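Local coordinates for cytoplasmic protein (Cryptococcus neoformans var. grubii serotype A, PDB 7LPO), which probably hydrolyses the beta-glucosidic bond of steryl glucosides, acting as a sterylglucosidase of glycoside hydrolase family 5, at residues A89-W94 with T653-D657; G165-L171 with V336-L340; Y573-H579 with S591-D597. All blocks are in the same frame, centred on the assembly; numbering follows the deposited sequence.

Interaction 1: residues A89-W94 with T653-D657; sequences ARLKAW and TLILD
R90 reaches from helix 83-93 to the C-terminal turn of helix 652-656, where it meets L654. R90 CB lies 3.9 Å from L654 CD1. That methyl also covers one face of the guanidinium group. CG and CD run alongside the L654 carbonyl oxygen, and CG packs over the rim of one W94 ring face. With CG opposite the backbone N (chi1 -174°), the chain leaves the helix extended. It bends at chi3, which turns NE to the carbonyl. R90 NE donates to L654 O at 2.9 Å. The bond is bent, 142° at the hydrogen. NE arrives in the carbonyl plane, while the oxygen is tilted from the guanidinium plane. Further out, R90 NH2 donates to water 1 at 2.9 Å. The same water lies close to T653 O and D657 O, and which of them it serves is left open. NH1 turns to the hydroxyl of Y573.

W94 makes a second polar link. W94 NE1 donates to I655 O at 3.0 Å, nearly straight at 164°. The oxygen sits at the ring edge, in the ring plane. F665 meets the same indole edge-to-face.

Small apolar groups fill in beside these bonds. A93 CB touches I655 CG2 at 3.5 Å and L654 CD2 at 4.0 Å. I655 CG2 also lies 3.9 Å from W94 CD1. A89 CB completes the patch against L654. I655 also touches F713 and V714 of helix 713-716.

Two successive carbonyls near the end of helix 652-656 thus each take one side-chain N-H, from R90 in helix 83-93 and from W94 just after it. The positive charge of R90 may be favoured by the carbonyl oxygens around it.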
# COMPACT_ATOMS: atom_id res chain seq x y z
N ALA A 89 13.69 -4.69 -16.76
CA ALA A 89 14.50 -5.89 -16.97
C ALA A 89 14.94 -6.48 -15.64
O ALA A 89 14.86 -7.69 -15.43
CB ALA A 89 15.71 -5.57 -17.83
N ARG A 90 15.40 -5.62 -14.73
CA ARG A 90 15.83 -6.09 -13.42
C ARG A 90 14.68 -6.77 -12.69
O ARG A 90 14.83 -7.88 -12.17
CB ARG A 90 16.37 -4.91 -12.61
CG ARG A 90 17.00 -5.29 -11.27
CD ARG A 90 17.64 -4.06 -10.60
NE ARG A 90 18.79 -3.54 -11.36
CZ ARG A 90 18.82 -2.37 -11.98
NH1 ARG A 90 17.78 -1.54 -11.94
NH2 ARG A 90 19.92 -2.01 -12.63
N LEU A 91 13.51 -6.13 -12.66
CA LEU A 91 12.38 -6.71 -11.96
C LEU A 91 11.98 -8.05 -12.58
O LEU A 91 11.69 -9.01 -11.87
CB LEU A 91 11.20 -5.74 -11.99
CG LEU A 91 11.44 -4.40 -11.29
CD1 LEU A 91 10.27 -3.44 -11.49
CD2 LEU A 91 11.70 -4.61 -9.80
N LYS A 92 12.00 -8.13 -13.92
CA LYS A 92 11.64 -9.40 -14.56
C LYS A 92 12.68 -10.47 -14.28
O LYS A 92 12.34 -11.63 -14.02
CB LYS A 92 11.48 -9.20 -16.07
CG LYS A 92 10.54 -10.22 -16.71
CD LYS A 92 9.09 -9.87 -16.42
CE LYS A 92 8.12 -10.88 -17.01
NZ LYS A 92 7.53 -11.77 -15.97
N ALA A 93 13.97 -10.11 -14.31
CA ALA A 93 15.04 -11.06 -14.04
C ALA A 93 14.99 -11.59 -12.61
O ALA A 93 15.50 -12.68 -12.34
CB ALA A 93 16.40 -10.41 -14.32
N TRP A 94 14.40 -10.83 -11.69
CA TRP A 94 14.19 -11.26 -10.31
C TRP A 94 12.99 -12.18 -10.18
O TRP A 94 12.66 -12.58 -9.05
CB TRP A 94 14.02 -10.06 -9.39
CG TRP A 94 15.29 -9.33 -9.03
CD1 TRP A 94 16.56 -9.83 -9.07
CD2 TRP A 94 15.40 -7.98 -8.57
NE1 TRP A 94 17.46 -8.86 -8.66
CE2 TRP A 94 16.76 -7.72 -8.36
CE3 TRP A 94 14.47 -6.97 -8.31
CZ2 TRP A 94 17.22 -6.49 -7.91
CZ3 TRP A 94 14.93 -5.73 -7.87
CH2 TRP A 94 16.29 -5.51 -7.67
N THR A 653 25.44 -8.32 -12.90
CA THR A 653 25.33 -6.95 -12.42
C THR A 653 23.90 -6.44 -12.45
O THR A 653 23.51 -5.63 -11.60
CB THR A 653 26.23 -6.04 -13.25
OG1 THR A 653 27.60 -6.38 -13.00
CG2 THR A 653 26.01 -4.57 -12.90
N LEU A 654 23.10 -6.89 -13.42
CA LEU A 654 21.70 -6.48 -13.47
C LEU A 654 20.95 -6.88 -12.21
O LEU A 654 20.19 -6.08 -11.63
CB LEU A 654 21.02 -7.08 -14.70
CG LEU A 654 19.52 -6.81 -14.84
CD1 LEU A 654 19.27 -5.34 -15.16
CD2 LEU A 654 18.93 -7.71 -15.91
N ILE A 655 21.14 -8.12 -11.76
CA ILE A 655 20.34 -8.63 -10.64
C ILE A 655 21.00 -8.42 -9.29
O ILE A 655 20.38 -8.71 -8.26
CB ILE A 655 20.02 -10.12 -10.83
CG1 ILE A 655 21.30 -10.94 -11.06
CG2 ILE A 655 19.06 -10.32 -12.01
CD1 ILE A 655 21.06 -12.41 -11.22
N LEU A 656 22.22 -7.93 -9.24
CA LEU A 656 22.91 -7.75 -7.97
C LEU A 656 23.28 -6.31 -7.68
O LEU A 656 23.14 -5.86 -6.53
CB LEU A 656 24.20 -8.59 -7.94
CG LEU A 656 24.08 -10.10 -8.08
CD1 LEU A 656 25.48 -10.72 -8.07
CD2 LEU A 656 23.22 -10.66 -6.96
N ASP A 657 23.78 -5.57 -8.66
CA ASP A 657 24.38 -4.27 -8.39
C ASP A 657 23.30 -3.23 -8.08
O ASP A 657 22.39 -3.02 -8.89
CB ASP A 657 25.22 -3.83 -9.57
CG ASP A 657 26.13 -2.68 -9.25
OD1 ASP A 657 26.75 -2.70 -8.17
OD2 ASP A 657 26.22 -1.75 -10.07
O HOH W 1 22.28 -3.45 -11.92

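Interaction 2: residues G165-L171 with V336-L340; sequences GIDPYHL and VKLWL
G165 O is approached by three groups. L340 N donates to G165 O at 3.0 Å, from well above the carbonyl plane. Water 2 lies 2.9 Å from G165 O and is placed to donate. The third is a CA-H...O contact, with W339 CA 3.5 Å from G165 O.

Two residues on, D167 N donates to L338 O at 2.9 Å, nearly straight at 166°. Leucine and isoleucine methyls pack nearby. L338 CD1 lies 3.6 Å from I166 CG2, and L171 CD2 meets the same leucine methyl.

H170 is packed on both faces. V336 places CG1 opposite its backbone N (chi1 169°), and V336 CG1 makes a CH-pi contact 3.7 Å from the centroid of the H170 ring. D167 OD2 sits over the rim of the opposite face and also forms a salt bridge with R348. H170 ND1 donates to K337 O, though the short length of this bond is doubtful.

The two backbone bonds flank I166 and W339 as a non-hydrogen-bonded pair. This is an isolated antiparallel beta bridge between two loops. It follows directly on the Schellman motif that ends helix 159-163 at G165, whose positive phi is typical of that C-cap.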
# COMPACT_ATOMS: atom_id res chain seq x y z
N GLY A 165 -12.47 23.98 3.88
CA GLY A 165 -12.43 25.13 4.75
C GLY A 165 -11.20 25.23 5.61
O GLY A 165 -11.25 25.84 6.67
N ILE A 166 -10.09 24.65 5.17
CA ILE A 166 -8.87 24.57 5.95
C ILE A 166 -7.84 25.48 5.28
O ILE A 166 -7.70 25.45 4.05
CB ILE A 166 -8.35 23.12 6.03
CG1 ILE A 166 -9.18 22.32 7.03
CG2 ILE A 166 -6.89 23.09 6.45
CD1 ILE A 166 -9.07 20.82 6.85
N ASP A 167 -7.16 26.30 6.08
CA ASP A 167 -6.06 27.11 5.59
C ASP A 167 -4.78 26.29 5.66
O ASP A 167 -4.27 26.05 6.77
CB ASP A 167 -5.92 28.38 6.41
CG ASP A 167 -5.03 29.43 5.72
OD1 ASP A 167 -4.15 29.03 4.92
OD2 ASP A 167 -5.22 30.65 5.98
N PRO A 168 -4.22 25.85 4.53
CA PRO A 168 -3.04 24.96 4.59
C PRO A 168 -1.87 25.54 5.36
O PRO A 168 -1.09 24.79 5.96
CB PRO A 168 -2.67 24.75 3.11
CG PRO A 168 -3.92 25.14 2.32
CD PRO A 168 -4.61 26.19 3.14
N TYR A 169 -1.72 26.86 5.38
CA TYR A 169 -0.59 27.49 6.04
C TYR A 169 -0.70 27.51 7.56
O TYR A 169 0.27 27.89 8.22
CB TYR A 169 -0.43 28.90 5.49
CG TYR A 169 -0.23 28.83 4.00
CD1 TYR A 169 0.93 28.29 3.47
CD2 TYR A 169 -1.22 29.24 3.12
CE1 TYR A 169 1.12 28.18 2.11
CE2 TYR A 169 -1.03 29.15 1.76
CZ TYR A 169 0.14 28.62 1.26
OH TYR A 169 0.34 28.52 -0.10
N HIS A 170 -1.83 27.08 8.12
CA HIS A 170 -2.00 27.05 9.57
C HIS A 170 -1.94 25.63 10.13
O HIS A 170 -2.15 25.44 11.33
CB HIS A 170 -3.32 27.73 9.94
CG HIS A 170 -3.36 29.18 9.59
ND1 HIS A 170 -4.51 29.94 9.65
CD2 HIS A 170 -2.39 30.02 9.15
CE1 HIS A 170 -4.25 31.17 9.27
NE2 HIS A 170 -2.96 31.25 8.96
N LEU A 171 -1.64 24.63 9.29
CA LEU A 171 -1.61 23.25 9.73
C LEU A 171 -0.55 23.03 10.80
O LEU A 171 -0.80 22.37 11.81
CB LEU A 171 -1.34 22.33 8.53
CG LEU A 171 -2.46 22.25 7.48
CD1 LEU A 171 -1.96 21.67 6.16
CD2 LEU A 171 -3.60 21.40 8.06
N VAL A 336 -3.53 31.50 16.15
CA VAL A 336 -3.69 31.07 14.77
C VAL A 336 -4.70 29.94 14.71
O VAL A 336 -4.68 29.02 15.53
CB VAL A 336 -2.33 30.64 14.18
CG1 VAL A 336 -2.53 29.95 12.85
CG2 VAL A 336 -1.41 31.86 14.03
N LYS A 337 -5.61 30.01 13.74
CA LYS A 337 -6.69 29.06 13.60
C LYS A 337 -6.52 28.24 12.33
O LYS A 337 -6.02 28.73 11.31
CB LYS A 337 -8.04 29.77 13.56
CG LYS A 337 -8.37 30.49 14.86
CD LYS A 337 -9.67 31.26 14.77
CE LYS A 337 -9.90 32.04 16.06
NZ LYS A 337 -11.02 33.03 15.94
N LEU A 338 -6.93 26.97 12.40
CA LEU A 338 -6.82 26.09 11.24
C LEU A 338 -7.76 26.52 10.13
O LEU A 338 -7.50 26.26 8.95
CB LEU A 338 -7.13 24.65 11.65
CG LEU A 338 -7.24 23.64 10.51
CD1 LEU A 338 -5.86 23.46 9.87
CD2 LEU A 338 -7.79 22.30 10.98
N TRP A 339 -8.85 27.18 10.47
CA TRP A 339 -9.97 27.36 9.56
C TRP A 339 -9.81 28.60 8.71
O TRP A 339 -9.50 29.68 9.22
CB TRP A 339 -11.27 27.42 10.37
CG TRP A 339 -11.32 26.31 11.35
CD1 TRP A 339 -11.11 26.38 12.68
CD2 TRP A 339 -11.59 24.93 11.05
NE1 TRP A 339 -11.24 25.13 13.25
CE2 TRP A 339 -11.53 24.22 12.27
CE3 TRP A 339 -11.88 24.23 9.88
CZ2 TRP A 339 -11.74 22.85 12.34
CZ3 TRP A 339 -12.09 22.86 9.95
CH2 TRP A 339 -12.02 22.18 11.18
N LEU A 340 -9.98 28.42 7.40
CA LEU A 340 -10.02 29.52 6.45
C LEU A 340 -10.99 30.60 6.90
O LEU A 340 -12.16 30.32 7.16
CB LEU A 340 -10.47 28.98 5.09
CG LEU A 340 -9.52 28.74 3.93
CD1 LEU A 340 -10.38 28.57 2.67
CD2 LEU A 340 -8.51 29.83 3.76
O HOH W 2 -13.50 27.18 7.81

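Interaction 3: residues Y573-H579 with S591-D597; sequences YVPDNVH and SLWSVDD
A type I beta turn, V574 to N577, and an ST turn at S594 face each other in the long loop after strand 567-570. That strand pairs with strands 35-43 and 518-522, consistent with closure of the TIM barrel of this family.

S591 OG joins the arms at one end. S591 OG accepts from V574 N at 3.0 Å. S591 OG also donates to W593 O at 2.6 Å, on a lone pair in the carbonyl plane. The hydroxyl points opposite its own backbone N (chi1 -178°), between the two partners.

S594 OG does similar work in the middle. S594 OG donates to N577 O at 3.1 Å, from above the carbonyl plane, and accepts from D596 N to make the ST turn. Water 3 bridges the two arms nearby. Water 3 donates to P575 O at 2.6 Å and to N577 O, and accepts from V595 N at 2.9 Å. All three groups it binds are backbone.

The Y573 and W593 rings are inclined only modestly to each other but are offset, so they hardly overlap. Y573 CE1 touches W593 CB, and Y573 OH stands over the rim of one indole face. Besides R90, that hydroxyl bonds to H87, while W593 NE1 bonds to D657 O.

H579 is gripped at the other end. H579 N donates to the anti lone pair of D596 OD2 at 2.8 Å, nearly straight at 170°. H579 NE2 donates to D597 OD2 at 2.9 Å, and the angle at the hydrogen is 171°. The oxygen lies in the imidazole plane but is met from above its own carboxylate plane. R660 pairs with the same oxygen in a salt bridge. D596 CB lies over the centre of the H579 ring, 3.4 Å from its centroid.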
# COMPACT_ATOMS: atom_id res chain seq x y z
N TYR A 573 9.82 -0.39 -4.95
CA TYR A 573 10.97 -0.21 -5.84
C TYR A 573 11.03 1.27 -6.22
O TYR A 573 10.10 1.79 -6.84
CB TYR A 573 10.83 -1.10 -7.07
CG TYR A 573 12.03 -1.16 -7.97
CD1 TYR A 573 13.05 -2.08 -7.74
CD2 TYR A 573 12.15 -0.30 -9.06
CE1 TYR A 573 14.16 -2.14 -8.58
CE2 TYR A 573 13.24 -0.35 -9.90
CZ TYR A 573 14.25 -1.28 -9.66
OH TYR A 573 15.35 -1.32 -10.50
N VAL A 574 12.11 1.94 -5.84
CA VAL A 574 12.20 3.38 -6.00
C VAL A 574 13.47 3.72 -6.77
O VAL A 574 14.56 3.76 -6.17
CB VAL A 574 12.18 4.10 -4.65
CG1 VAL A 574 12.19 5.60 -4.83
CG2 VAL A 574 10.98 3.65 -3.81
N PRO A 575 13.38 4.02 -8.07
CA PRO A 575 14.60 4.32 -8.84
C PRO A 575 15.48 5.42 -8.28
O PRO A 575 16.70 5.37 -8.49
CB PRO A 575 14.04 4.71 -10.22
CG PRO A 575 12.75 3.89 -10.33
CD PRO A 575 12.18 3.88 -8.93
N ASP A 576 14.94 6.41 -7.56
CA ASP A 576 15.74 7.53 -7.09
C ASP A 576 16.00 7.48 -5.58
O ASP A 576 16.36 8.50 -4.99
CB ASP A 576 15.09 8.86 -7.49
CG ASP A 576 13.75 9.09 -6.81
OD1 ASP A 576 13.29 8.21 -6.04
OD2 ASP A 576 13.14 10.15 -7.05
N ASN A 577 15.84 6.32 -4.96
CA ASN A 577 16.20 6.17 -3.56
C ASN A 577 17.67 6.50 -3.33
O ASN A 577 18.53 6.16 -4.14
CB ASN A 577 15.89 4.74 -3.10
CG ASN A 577 16.49 4.40 -1.73
OD1 ASN A 577 17.69 4.21 -1.60
ND2 ASN A 577 15.64 4.32 -0.72
N VAL A 578 17.96 7.19 -2.23
CA VAL A 578 19.33 7.50 -1.83
C VAL A 578 19.47 7.22 -0.34
O VAL A 578 18.50 7.23 0.41
CB VAL A 578 19.72 8.96 -2.13
CG1 VAL A 578 20.01 9.14 -3.62
CG2 VAL A 578 18.63 9.90 -1.68
N HIS A 579 20.72 7.00 0.08
CA HIS A 579 20.97 6.71 1.50
C HIS A 579 20.59 7.88 2.39
O HIS A 579 20.08 7.70 3.50
CB HIS A 579 22.44 6.36 1.72
CG HIS A 579 22.84 5.04 1.14
ND1 HIS A 579 24.14 4.61 1.11
CD2 HIS A 579 22.10 4.06 0.57
CE1 HIS A 579 24.20 3.43 0.53
NE2 HIS A 579 22.97 3.07 0.20
N SER A 591 12.96 0.83 -0.40
CA SER A 591 13.28 0.39 -1.75
C SER A 591 14.23 -0.80 -1.74
O SER A 591 15.20 -0.85 -0.98
CB SER A 591 13.92 1.53 -2.54
OG SER A 591 14.20 1.12 -3.87
N LEU A 592 13.93 -1.77 -2.61
CA LEU A 592 14.81 -2.92 -2.81
C LEU A 592 16.14 -2.54 -3.44
O LEU A 592 17.09 -3.33 -3.37
CB LEU A 592 14.12 -3.94 -3.72
CG LEU A 592 12.75 -4.44 -3.30
CD1 LEU A 592 12.26 -5.47 -4.29
CD2 LEU A 592 12.81 -5.01 -1.90
N TRP A 593 16.23 -1.36 -4.05
CA TRP A 593 17.33 -1.01 -4.94
C TRP A 593 17.66 0.47 -4.75
O TRP A 593 16.77 1.28 -4.47
CB TRP A 593 16.93 -1.33 -6.41
CG TRP A 593 18.04 -1.21 -7.39
CD1 TRP A 593 18.88 -2.20 -7.80
CD2 TRP A 593 18.43 -0.03 -8.10
NE1 TRP A 593 19.79 -1.70 -8.71
CE2 TRP A 593 19.53 -0.37 -8.92
CE3 TRP A 593 17.96 1.28 -8.13
CZ2 TRP A 593 20.17 0.55 -9.74
CZ3 TRP A 593 18.60 2.20 -8.95
CH2 TRP A 593 19.69 1.83 -9.73
N SER A 594 18.94 0.80 -4.87
CA SER A 594 19.39 2.17 -4.72
C SER A 594 20.69 2.35 -5.49
O SER A 594 21.58 1.50 -5.42
CB SER A 594 19.63 2.52 -3.24
OG SER A 594 20.21 3.82 -3.12
N VAL A 595 20.79 3.47 -6.22
CA VAL A 595 22.03 3.79 -6.91
C VAL A 595 23.19 3.90 -5.92
O VAL A 595 24.33 3.60 -6.26
CB VAL A 595 21.90 5.09 -7.73
CG1 VAL A 595 20.87 4.93 -8.82
CG2 VAL A 595 21.56 6.25 -6.81
N ASP A 596 22.92 4.35 -4.69
CA ASP A 596 23.98 4.46 -3.69
C ASP A 596 24.55 3.10 -3.29
O ASP A 596 25.59 3.05 -2.61
CB ASP A 596 23.46 5.18 -2.45
CG ASP A 596 23.37 6.69 -2.64
OD1 ASP A 596 23.98 7.22 -3.59
OD2 ASP A 596 22.69 7.36 -1.83
N ASP A 597 23.93 2.00 -3.70
CA ASP A 597 24.45 0.67 -3.42
C ASP A 597 25.15 0.06 -4.62
O ASP A 597 25.54 -1.11 -4.58
CB ASP A 597 23.32 -0.23 -2.93
CG ASP A 597 22.98 0.02 -1.48
OD1 ASP A 597 23.75 -0.43 -0.61
OD2 ASP A 597 21.97 0.70 -1.19
O HOH W 3 18.41 5.13 -6.48

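How the interactions relate
From the N terminus, helix 83-93 comes first, but its partner in interaction 1 lies more than 550 residues on, at helix 652-656. That wide loop encloses the other two contacts. Interaction 2 closes a loop of 164 residues between 165-171 and 336-340. Interaction 3 closes a short one after strand 567-570. The two follow in series and do not cross. Interactions 1 and 3 touch through side chains at their border, with centres about 13 Å apart. Together they tie helix 83-93, the post-strand loop and helix 652-656. Interaction 2 joins two loops far apart in sequence, one after helix 159-163 and one before helix 342-348, its centre about 47 Å from that of interaction 1.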